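Local coordinates for protein transcriptional regulator (Vibrio vulnificus, PDB 4IVN) that probably represses transcription of the nan genes for sialic acid catabolism by binding DNA, and binds N-acetylmannosamine 6-phosphate, at residues L7-M15 with A26-H34; V124-V135 with L149-E160. One frame throughout, in Å; residues are numbered along the deposited sequence.

Interaction 1: L7-M15 with A26-H34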
loop_
_atom_site.group_PDB
_atom_site.type_symbol
_atom_site.label_atom_id
_atom_site.label_comp_id
_atom_site.label_asym_id
_atom_site.label_seq_id
_atom_site.Cartn_x
_atom_site.Cartn_y
_atom_site.Cartn_z
ATOM N N LEU A 7 15.196 -22.088 -23.231
ATOM C CA LEU A 7 15.997 -22.357 -22.038
ATOM C C LEU A 7 15.673 -23.797 -21.555
ATOM O O LEU A 7 16.589 -24.543 -21.152
ATOM C CB LEU A 7 15.745 -21.378 -20.878
ATOM C CG LEU A 7 16.412 -21.760 -19.548
ATOM C CD1 LEU A 7 16.383 -20.601 -18.569
ATOM C CD2 LEU A 7 15.691 -22.928 -18.901
ATOM N N LEU A 8 14.395 -24.197 -21.579
ATOM C CA LEU A 8 14.079 -25.563 -21.123
ATOM C C LEU A 8 14.590 -26.663 -22.069
ATOM O O LEU A 8 15.110 -27.707 -21.617
ATOM C CB LEU A 8 12.596 -25.753 -20.793
ATOM C CG LEU A 8 12.133 -25.087 -19.487
ATOM C CD1 LEU A 8 10.618 -25.115 -19.408
ATOM C CD2 LEU A 8 12.761 -25.753 -18.270
ATOM N N VAL A 9 14.474 -26.417 -23.373
ATOM C CA VAL A 9 15.090 -27.326 -24.361
ATOM C C VAL A 9 16.617 -27.346 -24.189
ATOM O O VAL A 9 17.221 -28.424 -24.241
ATOM C CB VAL A 9 14.741 -26.983 -25.847
ATOM C CG1 VAL A 9 15.477 -27.951 -26.836
ATOM C CG2 VAL A 9 13.220 -26.945 -26.033
ATOM N N ARG A 10 17.238 -26.175 -23.977
ATOM C CA ARG A 10 18.693 -26.128 -23.875
ATOM C C ARG A 10 19.133 -26.873 -22.662
ATOM O O ARG A 10 20.138 -27.599 -22.739
ATOM C CB ARG A 10 19.284 -24.726 -24.008
ATOM C CG ARG A 10 19.146 -24.175 -25.432
ATOM C CD ARG A 10 20.041 -22.973 -25.709
ATOM N NE ARG A 10 19.900 -21.988 -24.642
ATOM C CZ ARG A 10 20.594 -22.013 -23.500
ATOM N NH1 ARG A 10 21.500 -22.961 -23.270
ATOM N NH2 ARG A 10 20.371 -21.094 -22.579
ATOM N N LEU A 11 18.335 -26.801 -21.584
ATOM C CA LEU A 11 18.679 -27.486 -20.315
ATOM C C LEU A 11 18.720 -28.992 -20.555
ATOM O O LEU A 11 19.714 -29.674 -20.246
ATOM C CB LEU A 11 17.704 -27.132 -19.181
ATOM C CG LEU A 11 17.981 -27.413 -17.677
ATOM C CD1 LEU A 11 19.393 -27.104 -17.182
ATOM C CD2 LEU A 11 16.967 -26.662 -16.813
ATOM N N ARG A 12 17.624 -29.497 -21.083
ATOM C CA ARG A 12 17.538 -30.886 -21.522
ATOM C C ARG A 12 18.751 -31.422 -22.338
ATOM O O ARG A 12 19.395 -32.408 -21.949
ATOM C CB ARG A 12 16.261 -31.061 -22.340
ATOM C CG ARG A 12 15.068 -31.478 -21.523
ATOM C CD ARG A 12 15.272 -32.890 -20.996
ATOM N NE ARG A 12 16.226 -33.661 -21.796
ATOM C CZ ARG A 12 16.466 -34.966 -21.640
ATOM N NH1 ARG A 12 15.814 -35.665 -20.717
ATOM N NH2 ARG A 12 17.354 -35.582 -22.416
ATOM N N SER A 13 19.029 -30.786 -23.475
ATOM C CA SER A 13 19.996 -31.330 -24.411
ATOM C C SER A 13 21.409 -31.016 -23.955
ATOM O O SER A 13 22.252 -31.898 -23.952
ATOM C CB SER A 13 19.725 -30.908 -25.873
ATOM O OG SER A 13 19.459 -29.523 -26.006
ATOM N N ASN A 14 21.664 -29.793 -23.501
ATOM C CA ASN A 14 23.041 -29.434 -23.136
ATOM C C ASN A 14 23.449 -29.961 -21.755
ATOM O O ASN A 14 24.471 -29.519 -21.193
ATOM C CB ASN A 14 23.339 -27.910 -23.240
ATOM C CG ASN A 14 22.593 -27.218 -24.376
ATOM O OD1 ASN A 14 22.092 -27.847 -25.325
ATOM N ND2 ASN A 14 22.501 -25.893 -24.269
ATOM N N MET A 15 22.684 -30.908 -21.214
ATOM C CA MET A 15 23.025 -31.428 -19.893
ATOM C C MET A 15 23.851 -32.713 -19.850
ATOM O O MET A 15 24.310 -33.132 -18.772
ATOM C CB MET A 15 21.806 -31.469 -18.953
ATOM C CG MET A 15 20.875 -32.665 -19.042
ATOM S SD MET A 15 19.736 -32.587 -17.624
ATOM C CE MET A 15 20.657 -33.505 -16.379
ATOM N N ALA A 26 19.878 -29.658 -12.563
ATOM C CA ALA A 26 19.233 -29.552 -13.869
ATOM C C ALA A 26 17.933 -30.373 -13.809
ATOM O O ALA A 26 16.864 -29.897 -14.208
ATOM C CB ALA A 26 20.183 -29.988 -15.003
ATOM N N ASP A 27 17.996 -31.547 -13.196
ATOM C CA ASP A 27 16.817 -32.469 -13.143
ATOM C C ASP A 27 15.644 -31.932 -12.314
ATOM O O ASP A 27 14.455 -32.070 -12.721
ATOM C CB ASP A 27 17.188 -33.849 -12.608
ATOM C CG ASP A 27 17.767 -34.754 -13.670
ATOM O OD1 ASP A 27 17.463 -34.553 -14.860
ATOM O OD2 ASP A 27 18.522 -35.693 -13.328
ATOM N N TYR A 28 15.976 -31.382 -11.150
ATOM C CA TYR A 28 14.976 -30.742 -10.296
ATOM C C TYR A 28 14.283 -29.605 -11.054
ATOM O O TYR A 28 13.065 -29.481 -10.999
ATOM C CB TYR A 28 15.559 -30.249 -8.962
ATOM C CG TYR A 28 14.547 -29.588 -8.053
ATOM C CD1 TYR A 28 13.941 -30.294 -7.006
ATOM C CD2 TYR A 28 14.199 -28.219 -8.213
ATOM C CE1 TYR A 28 12.981 -29.674 -6.172
ATOM C CE2 TYR A 28 13.263 -27.608 -7.372
ATOM C CZ TYR A 28 12.662 -28.343 -6.358
ATOM O OH TYR A 28 11.721 -27.728 -5.559
ATOM N N ILE A 29 15.036 -28.781 -11.777
ATOM C CA ILE A 29 14.419 -27.691 -12.484
ATOM C C ILE A 29 13.511 -28.185 -13.615
ATOM O O ILE A 29 12.410 -27.639 -13.815
ATOM C CB ILE A 29 15.484 -26.720 -13.054
ATOM C CG1 ILE A 29 16.295 -26.105 -11.901
ATOM C CG2 ILE A 29 14.779 -25.579 -13.758
ATOM C CD1 ILE A 29 17.580 -25.363 -12.297
ATOM N N LEU A 30 13.990 -29.161 -14.389
ATOM C CA LEU A 30 13.253 -29.703 -15.541
ATOM C C LEU A 30 11.920 -30.294 -15.069
ATOM O O LEU A 30 10.931 -30.304 -15.834
ATOM C CB LEU A 30 14.067 -30.795 -16.297
ATOM C CG LEU A 30 15.143 -30.335 -17.296
ATOM C CD1 LEU A 30 16.101 -31.493 -17.713
ATOM C CD2 LEU A 30 14.491 -29.676 -18.504
ATOM N N GLU A 31 11.908 -30.807 -13.832
ATOM C CA GLU A 31 10.713 -31.414 -13.267
ATOM C C GLU A 31 9.822 -30.474 -12.530
ATOM O O GLU A 31 8.668 -30.805 -12.336
ATOM C CB GLU A 31 11.019 -32.636 -12.395
ATOM C CG GLU A 31 11.598 -33.769 -13.222
ATOM C CD GLU A 31 12.554 -34.678 -12.465
ATOM O OE1 GLU A 31 12.297 -35.008 -11.290
ATOM O OE2 GLU A 31 13.555 -35.090 -13.076
ATOM N N ASN A 32 10.331 -29.315 -12.119
ATOM C CA ASN A 32 9.581 -28.441 -11.175
ATOM C C ASN A 32 9.464 -27.023 -11.652
ATOM O O ASN A 32 9.323 -26.080 -10.857
ATOM C CB ASN A 32 10.250 -28.465 -9.795
ATOM C CG ASN A 32 10.180 -29.816 -9.166
ATOM O OD1 ASN A 32 9.129 -30.222 -8.721
ATOM N ND2 ASN A 32 11.296 -30.541 -9.156
ATOM N N ALA A 33 9.648 -26.880 -12.953
ATOM C CA ALA A 33 10.019 -25.607 -13.557
ATOM C C ALA A 33 9.007 -24.528 -13.281
ATOM O O ALA A 33 9.384 -23.377 -13.001
ATOM C CB ALA A 33 10.258 -25.738 -15.057
ATOM N N HIS A 34 7.727 -24.871 -13.339
ATOM C CA HIS A 34 6.703 -23.902 -12.974
ATOM C C HIS A 34 6.943 -23.332 -11.589
ATOM O O HIS A 34 6.870 -22.095 -11.381
ATOM C CB HIS A 34 5.261 -24.459 -13.099
ATOM C CG HIS A 34 4.205 -23.520 -12.506
ATOM N ND1 HIS A 34 3.484 -22.669 -13.263
ATOM C CD2 HIS A 34 3.827 -23.275 -11.161
ATOM C CE1 HIS A 34 2.664 -21.943 -12.452
ATOM N NE2 HIS A 34 2.871 -22.334 -11.176
#

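Interaction 2: V124-V135 with L149-E160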
loop_
_atom_site.group_PDB
_atom_site.type_symbol
_atom_site.label_atom_id
_atom_site.label_comp_id
_atom_site.label_asym_id
_atom_site.label_seq_id
_atom_site.Cartn_x
_atom_site.Cartn_y
_atom_site.Cartn_z
ATOM N N VAL A 124 9.763 -3.481 18.664
ATOM C CA VAL A 124 9.211 -2.193 18.288
ATOM C C VAL A 124 8.921 -1.300 19.502
ATOM O O VAL A 124 9.303 -0.109 19.549
ATOM C CB VAL A 124 7.977 -2.354 17.420
ATOM C CG1 VAL A 124 7.393 -0.950 17.077
ATOM C CG2 VAL A 124 8.389 -3.095 16.122
ATOM N N HIS A 125 8.361 -1.904 20.506
ATOM C CA HIS A 125 8.026 -1.168 21.711
ATOM C C HIS A 125 9.278 -0.588 22.308
ATOM O O HIS A 125 9.290 0.600 22.654
ATOM C CB HIS A 125 7.331 -2.067 22.714
ATOM C CG HIS A 125 7.091 -1.374 24.025
ATOM N ND1 HIS A 125 6.326 -0.292 24.123
ATOM C CD2 HIS A 125 7.649 -1.578 25.301
ATOM C CE1 HIS A 125 6.329 0.157 25.406
ATOM N NE2 HIS A 125 7.105 -0.644 26.126
ATOM N N GLN A 126 10.347 -1.391 22.370
ATOM C CA GLN A 126 11.626 -0.933 22.952
ATOM C C GLN A 126 12.366 0.087 22.059
ATOM O O GLN A 126 13.189 0.882 22.550
ATOM C CB GLN A 126 12.597 -2.107 23.239
ATOM C CG GLN A 126 12.073 -3.184 24.228
ATOM C CD GLN A 126 11.723 -2.629 25.627
ATOM O OE1 GLN A 126 12.318 -1.653 26.086
ATOM N NE2 GLN A 126 10.745 -3.253 26.301
ATOM N N ALA A 127 12.078 0.073 20.754
ATOM C CA ALA A 127 12.973 0.743 19.841
ATOM C C ALA A 127 12.856 2.260 20.009
ATOM O O ALA A 127 11.760 2.802 20.173
ATOM C CB ALA A 127 12.689 0.305 18.425
ATOM N N GLU A 128 13.978 2.958 19.998
ATOM C CA GLU A 128 13.923 4.412 19.981
ATOM C C GLU A 128 13.863 4.947 18.533
ATOM O O GLU A 128 13.329 6.041 18.240
ATOM C CB GLU A 128 15.150 4.957 20.707
ATOM C CG GLU A 128 14.947 4.849 22.242
ATOM C CD GLU A 128 16.165 5.330 23.031
ATOM O OE1 GLU A 128 17.294 5.178 22.534
ATOM O OE2 GLU A 128 16.014 5.850 24.162
ATOM N N PHE A 129 14.358 4.151 17.600
ATOM C CA PHE A 129 14.391 4.663 16.188
ATOM C C PHE A 129 14.195 3.468 15.298
ATOM O O PHE A 129 14.760 2.373 15.575
ATOM C CB PHE A 129 15.736 5.360 15.860
ATOM C CG PHE A 129 15.903 5.693 14.352
ATOM C CD1 PHE A 129 15.418 6.875 13.846
ATOM C CD2 PHE A 129 16.501 4.760 13.472
ATOM C CE1 PHE A 129 15.606 7.189 12.472
ATOM C CE2 PHE A 129 16.645 5.060 12.127
ATOM C CZ PHE A 129 16.207 6.273 11.643
ATOM N N ILE A 130 13.351 3.639 14.281
ATOM C CA ILE A 130 13.047 2.524 13.414
ATOM C C ILE A 130 13.323 2.955 11.981
ATOM O O ILE A 130 12.697 3.949 11.438
ATOM C CB ILE A 130 11.561 2.072 13.577
ATOM C CG1 ILE A 130 11.320 1.581 15.033
ATOM C CG2 ILE A 130 11.209 0.914 12.589
ATOM C CD1 ILE A 130 9.863 1.269 15.344
ATOM N N GLY A 131 14.213 2.213 11.353
ATOM C CA GLY A 131 14.596 2.482 9.953
ATOM C C GLY A 131 13.904 1.447 9.081
ATOM O O GLY A 131 13.911 0.230 9.409
ATOM N N CYS A 132 13.350 1.855 7.931
ATOM C CA CYS A 132 12.684 0.856 7.068
ATOM C C CYS A 132 13.280 0.924 5.657
ATOM O O CYS A 132 13.639 2.018 5.238
ATOM C CB CYS A 132 11.188 1.145 6.940
ATOM S SG CYS A 132 10.381 1.209 8.565
ATOM N N ILE A 133 13.409 -0.223 4.987
ATOM C CA ILE A 133 14.140 -0.267 3.712
ATOM C C ILE A 133 13.329 -1.103 2.735
ATOM O O ILE A 133 12.930 -2.222 3.055
ATOM C CB ILE A 133 15.599 -0.852 3.833
ATOM C CG1 ILE A 133 16.456 -0.205 4.910
ATOM C CG2 ILE A 133 16.325 -0.751 2.497
ATOM C CD1 ILE A 133 17.614 -1.161 5.242
ATOM N N GLY A 134 13.112 -0.563 1.506
ATOM C CA GLY A 134 12.476 -1.331 0.474
ATOM C C GLY A 134 12.402 -0.537 -0.811
ATOM O O GLY A 134 12.399 0.725 -0.773
ATOM N N VAL A 135 12.432 -1.267 -1.935
ATOM C CA VAL A 135 12.352 -0.630 -3.259
ATOM C C VAL A 135 11.277 -1.111 -4.156
ATOM O O VAL A 135 10.638 -2.175 -3.919
ATOM C CB VAL A 135 13.716 -0.722 -4.030
ATOM C CG1 VAL A 135 14.892 -0.075 -3.221
ATOM C CG2 VAL A 135 14.022 -2.172 -4.378
ATOM N N LEU A 149 3.675 3.460 12.184
ATOM C CA LEU A 149 4.615 3.816 13.330
ATOM C C LEU A 149 4.501 5.251 13.792
ATOM O O LEU A 149 4.471 5.481 15.003
ATOM C CB LEU A 149 6.092 3.479 13.059
ATOM C CG LEU A 149 6.193 1.917 12.882
ATOM C CD1 LEU A 149 7.523 1.396 12.338
ATOM C CD2 LEU A 149 5.804 1.103 14.121
ATOM N N ILE A 150 4.488 6.192 12.855
ATOM C CA ILE A 150 4.383 7.590 13.180
ATOM C C ILE A 150 3.029 7.891 13.831
ATOM O O ILE A 150 3.030 8.739 14.755
ATOM C CB ILE A 150 4.633 8.454 11.888
ATOM C CG1 ILE A 150 6.117 8.433 11.597
ATOM C CG2 ILE A 150 4.102 9.937 12.039
ATOM C CD1 ILE A 150 6.408 8.928 10.167
ATOM N N ARG A 151 1.959 7.153 13.449
ATOM C CA ARG A 151 0.636 7.312 14.100
ATOM C C ARG A 151 0.710 6.992 15.600
ATOM O O ARG A 151 0.079 7.691 16.432
ATOM C CB ARG A 151 -0.436 6.420 13.447
ATOM C CG ARG A 151 -0.942 6.922 12.032
ATOM C CD ARG A 151 -1.313 8.391 11.927
ATOM N NE ARG A 151 -2.388 8.765 12.890
ATOM C CZ ARG A 151 -3.673 8.408 12.807
ATOM N NH1 ARG A 151 -4.159 7.787 11.734
ATOM N NH2 ARG A 151 -4.500 8.738 13.798
ATOM N N ILE A 152 1.483 5.958 15.954
ATOM C CA ILE A 152 1.751 5.642 17.384
ATOM C C ILE A 152 2.898 6.371 18.051
ATOM O O ILE A 152 3.232 6.084 19.217
ATOM C CB ILE A 152 1.797 4.138 17.626
ATOM C CG1 ILE A 152 3.025 3.444 16.981
ATOM C CG2 ILE A 152 0.457 3.604 17.143
ATOM C CD1 ILE A 152 3.154 1.998 17.467
ATOM N N GLY A 153 3.448 7.359 17.370
ATOM C CA GLY A 153 4.403 8.279 17.994
ATOM C C GLY A 153 5.842 7.717 17.977
ATOM O O GLY A 153 6.698 8.237 18.673
ATOM N N LYS A 154 6.137 6.716 17.125
ATOM C CA LYS A 154 7.505 6.181 17.058
ATOM C C LYS A 154 8.268 7.044 16.050
ATOM O O LYS A 154 7.652 7.550 15.037
ATOM C CB LYS A 154 7.545 4.743 16.538
ATOM C CG LYS A 154 6.880 3.661 17.423
ATOM C CD LYS A 154 7.401 3.691 18.859
ATOM C CE LYS A 154 8.739 3.027 19.008
ATOM N NZ LYS A 154 8.912 2.666 20.484
ATOM N N LYS A 155 9.583 7.130 16.208
ATOM C CA LYS A 155 10.337 7.738 15.067
ATOM C C LYS A 155 10.575 6.656 14.024
ATOM O O LYS A 155 11.173 5.616 14.370
ATOM C CB LYS A 155 11.708 8.263 15.587
ATOM C CG LYS A 155 11.527 9.348 16.676
ATOM C CD LYS A 155 10.885 10.549 15.931
ATOM C CE LYS A 155 10.958 11.865 16.712
ATOM N NZ LYS A 155 10.476 11.680 18.126
ATOM N N ALA A 156 10.091 6.841 12.804
ATOM C CA ALA A 156 10.314 5.852 11.748
ATOM C C ALA A 156 10.695 6.599 10.513
ATOM O O ALA A 156 10.081 7.632 10.130
ATOM C CB ALA A 156 9.077 5.007 11.494
ATOM N N ILE A 157 11.722 6.089 9.854
ATOM C CA ILE A 157 12.053 6.602 8.530
ATOM C C ILE A 157 12.018 5.470 7.526
ATOM O O ILE A 157 12.619 4.395 7.739
ATOM C CB ILE A 157 13.440 7.225 8.520
ATOM C CG1 ILE A 157 13.775 7.740 7.110
ATOM C CG2 ILE A 157 14.437 6.167 8.862
ATOM C CD1 ILE A 157 15.012 8.540 7.143
ATOM N N MET A 158 11.315 5.705 6.431
ATOM C CA MET A 158 11.390 4.817 5.276
ATOM C C MET A 158 12.434 5.356 4.245
ATOM O O MET A 158 12.361 6.508 3.825
ATOM C CB MET A 158 9.988 4.643 4.718
ATOM C CG MET A 158 9.835 3.831 3.443
ATOM S SD MET A 158 10.567 2.238 3.602
ATOM C CE MET A 158 10.689 1.780 1.853
ATOM N N PHE A 159 13.397 4.534 3.836
ATOM C CA PHE A 159 14.349 4.929 2.758
ATOM C C PHE A 159 13.965 4.170 1.450
ATOM O O PHE A 159 13.972 2.905 1.445
ATOM C CB PHE A 159 15.783 4.449 3.139
ATOM C CG PHE A 159 16.350 5.039 4.412
ATOM C CD1 PHE A 159 16.098 4.450 5.651
ATOM C CD2 PHE A 159 17.207 6.147 4.358
ATOM C CE1 PHE A 159 16.697 4.945 6.823
ATOM C CE2 PHE A 159 17.740 6.670 5.524
ATOM C CZ PHE A 159 17.506 6.052 6.745
ATOM N N GLU A 160 13.745 4.821 0.313
ATOM C CA GLU A 160 14.084 4.014 -0.960
ATOM C C GLU A 160 15.421 4.426 -1.619
ATOM O O GLU A 160 15.865 3.727 -2.681
ATOM C CB GLU A 160 12.972 3.985 -2.062
ATOM C CG GLU A 160 11.624 3.653 -1.482
ATOM C CD GLU A 160 10.990 4.830 -0.816
ATOM O OE1 GLU A 160 11.591 5.929 -0.827
ATOM O OE2 GLU A 160 9.873 4.658 -0.309
HETATM O O HOH W 1 10.690 6.424 18.686
#

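Interaction 1: L7-M15 with A26-H34
Leu-8 lies nearest Leu-30 and Leu-11 nearest Ala-26 along helices 7-13 and 20-36, and the two short helical segments run roughly antiparallel, at 143° between their N-to-C directions, with axes 10.3 Å apart at closest approach. The pair belongs to the helical N-terminal domain of the RpiR-type helix-turn-helix family, and the contact between the segments is mainly apolar. Leu-30 is its centre. The Leu-30 side chain slides past that of Leu-11 in the opposite direction, bringing the two CG atoms to 4.1 Å, and Leu-30 CD2 lies 3.7 Å from Leu-8 O. Leu-11 has CG anti to the backbone N (chi1 -165°), and its methyls part from there: CD1 sits 3.7 Å from the CB of Ala-26, while the Leu-11 and Ile-29 side chains cross at about a right angle, Leu-11 CD2 meeting Ile-29 CG2. Farther toward the N-terminus of helix 7-13, Leu-8 CD2 reaches the CB of Ala-33 and its side chain also touches Leu-78 of helix 67-78. The buried Leu-11 packs in addition on Met-62. On the more exposed flank, the aliphatic part of Arg-12 lies across Leu-30, with Arg-12 CG 3.6 Å from Leu-30 CD2. Just beyond the helix end, Met-15 sets its sulfur against Ala-26 CB and Leu-30 CD1, with SD 3.8 Å from the latter. The bend at chi3 (-89°) carries Met-15 CE to 3.7 Å from Asp-27 OD1, the two side chains crossing at about a right angle.

Interaction 2: V124-V135 with L149-E160
Lys-154 sends its ammonium group to the end of helix 114-126, where NZ donates to Val-124 O at 3.0 Å and to Ala-127 O at 2.9 Å, with a weak third bond to His-125 O. Both stronger bonds lie in the carbonyl planes, and bends at chi2 and chi3 curl the chain to this spot. Gathering backbone carbonyls at a helix C-terminus would be expected to favour the charged amine. Four backbone bonds then join strands 129-133 and 156-159 in parallel: Ile-130 N to Lys-155 O, Ile-157 N to Ile-130 O, Cys-132 N to Ile-157 O, and Phe-159 N to Cys-132 O, the last nearly straight at 174°. Before the first of these, a water bridges Glu-128 O and Lys-155 N. Against the face carrying Ile-130 and Cys-132, Leu-149 of helix 137-151 divides its methyls, CD1 meeting Ile-130 CG2 at 3.7 Å and CD2 meeting Val-124 CG1 at 3.9 Å. Met-158, bent at chi2 (54°), lays SD 3.6 Å from Cys-132 CB and carries CE to Gly-134 O. On the other face, Ile-157 CG2 packs obliquely against the Phe-129 ring, while its CD1 lies over one face of the Phe-159 ring. A Schellman motif with Gly-153 at C-prime ends helix 137-151. The paired strands and this helix end belong to the beta-alpha-beta crossover of the SIS domain, whose first strand leads to Val-135 in the sugar-phosphate pocket.

Interactions 1 and 2 belong to different parts of the chain, the first in the helix-turn-helix family region and the second in the SIS domain. Their centres are 44 Å apart, their nearest atoms about 22 Å, and they lie on opposite sides of the chain's centre without touching. The bound N-acetylmannosamine 6-phosphate relates to interaction 2: the side chain of Val-135 is about 4 Å from one ligand molecule; Arg-151 touches a second, and its packing on Gly-234 of the second subunit is consistent with a pocket shared between subunits. Interaction 1 joins helices of the presumed DNA-binding part; interaction 2 meets ligand through Val-135 and Arg-151.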